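Local structure of Glyoxalase/bleomycin resisance protein/dioxygenase (Streptomyces sp. CB03234, 5UJP) at residues K16-V20 / E21-F25. The protein belongs to the glyoxalase/bleomycin resistance/dioxygenase superfamily, binds calcium and riboflavin, and may have dioxygenase activity. Numbering follows the deposited sequence.
Sequences KDFYV and ETVGF
V23 lays its CG2 methyl over one face of the F18 ring: the carbon stands 3.8 Å from the ring centroid and 26° off the normal, a CH-pi contact displaced toward CE2. Two torsions bring the pair together, F18 CG being anti to its backbone N (chi1 -179°) while V23 CG2 lies beside its own N. T22 CG2 meets the same ring obliquely and more loosely, 4.2 Å from F18 CD1. Y19 and F25 run side by side in the same direction, with F25 CD2 at the edge of the Y19 ring, near its plane and 4.0 Å from Y19 CD1. Both rings touch L50 on strand 48-53, so the end of helix 12-23 and the residues that follow it pack on the four-stranded sheet of one beta-alpha-beta-beta-beta module of the vicinal oxygen chelate fold. Y19 OH hydrogen-bonds D104 OD2 in the loop after strand 97-103. The backbone has widened to pi-type spacing: V23 N bonds F18 O at 2.8 Å, and T22 N bonds D17 O, which also takes a weak bond from E21 N. Y19 O accepts F25 N at 3.0 Å and, weakly, G24 N, closing the helix where G24 turns to positive phi (95°), a conformation suited to glycine. One water bridges V20 O and F25 O, donating to both, and V20 CA lies 3.5 Å from F25 O in a CA-H...O contact.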
loop_
_atom_site.group_PDB
_atom_site.type_symbol
_atom_site.label_atom_id
_atom_site.label_comp_id
_atom_site.label_asym_id
_atom_site.label_seq_id
_atom_site.Cartn_x
_atom_site.Cartn_y
_atom_site.Cartn_z
ATOM N N LYS A 16 1.944 -1.976 -17.542
ATOM C CA LYS A 16 2.982 -0.977 -17.803
ATOM C C LYS A 16 2.480 0.145 -18.710
ATOM O O LYS A 16 2.721 1.338 -18.442
ATOM C CB LYS A 16 4.196 -1.636 -18.434
ATOM C CG LYS A 16 5.339 -0.708 -18.716
ATOM C CD LYS A 16 6.540 -1.482 -19.264
ATOM C CE LYS A 16 7.774 -0.602 -19.460
ATOM N NZ LYS A 16 8.902 -1.349 -20.160
ATOM N N ASP A 17 1.809 -0.213 -19.812
ATOM C CA ASP A 17 1.218 0.805 -20.686
ATOM C C ASP A 17 0.344 1.754 -19.881
ATOM O O ASP A 17 0.413 2.974 -20.039
ATOM C CB ASP A 17 0.329 0.148 -21.741
ATOM C CG ASP A 17 1.102 -0.652 -22.786
ATOM O OD1 ASP A 17 2.323 -0.466 -22.981
ATOM O OD2 ASP A 17 0.444 -1.500 -23.412
ATOM N N PHE A 18 -0.524 1.201 -19.030
ATOM C CA PHE A 18 -1.465 2.035 -18.284
ATOM C C PHE A 18 -0.752 2.943 -17.288
ATOM O O PHE A 18 -0.954 4.168 -17.295
ATOM C CB PHE A 18 -2.499 1.169 -17.573
ATOM C CG PHE A 18 -3.526 1.981 -16.809
ATOM C CD1 PHE A 18 -4.572 2.584 -17.489
ATOM C CD2 PHE A 18 -3.429 2.149 -15.427
ATOM C CE1 PHE A 18 -5.497 3.351 -16.788
ATOM C CE2 PHE A 18 -4.358 2.899 -14.733
ATOM C CZ PHE A 18 -5.402 3.490 -15.420
ATOM N N TYR A 19 0.076 2.368 -16.401
ATOM C CA TYR A 19 0.627 3.178 -15.311
ATOM C C TYR A 19 1.691 4.142 -15.815
ATOM O O TYR A 19 1.768 5.273 -15.339
ATOM C CB TYR A 19 1.195 2.314 -14.173
ATOM C CG TYR A 19 0.088 1.718 -13.339
ATOM C CD1 TYR A 19 -0.425 2.404 -12.221
ATOM C CD2 TYR A 19 -0.441 0.473 -13.649
ATOM C CE1 TYR A 19 -1.430 1.892 -11.478
ATOM C CE2 TYR A 19 -1.482 -0.076 -12.876
ATOM C CZ TYR A 19 -1.969 0.639 -11.792
ATOM O OH TYR A 19 -3.013 0.116 -11.008
ATOM N N VAL A 20 2.548 3.694 -16.717
ATOM C CA VAL A 20 3.633 4.554 -17.168
ATOM C C VAL A 20 3.150 5.515 -18.245
ATOM O O VAL A 20 3.348 6.741 -18.156
ATOM C CB VAL A 20 4.826 3.703 -17.647
ATOM C CG1 VAL A 20 5.969 4.616 -18.142
ATOM C CG2 VAL A 20 5.310 2.760 -16.542
ATOM N N GLU A 21 2.544 4.981 -19.309
ATOM C CA GLU A 21 2.243 5.846 -20.449
ATOM C C GLU A 21 0.941 6.621 -20.254
ATOM O O GLU A 21 0.897 7.831 -20.477
ATOM C CB GLU A 21 2.234 5.021 -21.740
ATOM C CG GLU A 21 3.497 4.209 -21.999
ATOM C CD GLU A 21 4.683 5.066 -22.360
ATOM O OE1 GLU A 21 4.532 5.927 -23.253
ATOM O OE2 GLU A 21 5.769 4.865 -21.775
ATOM N N THR A 22 -0.135 5.945 -19.851
ATOM C CA THR A 22 -1.434 6.589 -19.732
ATOM C C THR A 22 -1.507 7.474 -18.494
ATOM O O THR A 22 -1.780 8.672 -18.612
ATOM C CB THR A 22 -2.540 5.541 -19.729
ATOM O OG1 THR A 22 -2.527 4.848 -20.989
ATOM C CG2 THR A 22 -3.902 6.199 -19.494
ATOM N N VAL A 23 -1.204 6.916 -17.313
ATOM C CA VAL A 23 -1.331 7.694 -16.089
ATOM C C VAL A 23 -0.150 8.653 -15.922
ATOM O O VAL A 23 -0.294 9.766 -15.397
ATOM C CB VAL A 23 -1.480 6.726 -14.888
ATOM C CG1 VAL A 23 -1.429 7.497 -13.563
ATOM C CG2 VAL A 23 -2.775 5.951 -14.968
ATOM N N GLY A 24 1.030 8.241 -16.338
ATOM C CA GLY A 24 2.192 9.103 -16.255
ATOM C C GLY A 24 3.048 8.931 -15.026
ATOM O O GLY A 24 3.839 9.822 -14.720
ATOM N N PHE A 25 2.946 7.809 -14.334
ATOM C CA PHE A 25 3.934 7.522 -13.294
ATOM C C PHE A 25 5.285 7.212 -13.944
ATOM O O PHE A 25 5.351 6.760 -15.088
ATOM C CB PHE A 25 3.494 6.304 -12.496
ATOM C CG PHE A 25 2.313 6.560 -11.582
ATOM C CD1 PHE A 25 1.841 7.855 -11.388
ATOM C CD2 PHE A 25 1.687 5.540 -10.911
ATOM C CE1 PHE A 25 0.743 8.113 -10.526
ATOM C CE2 PHE A 25 0.571 5.806 -10.028
ATOM C CZ PHE A 25 0.118 7.081 -9.870
HETATM O O HOH W 1 -1.396 2.828 -22.675
HETATM O O HOH W 2 5.916 8.167 -17.693
#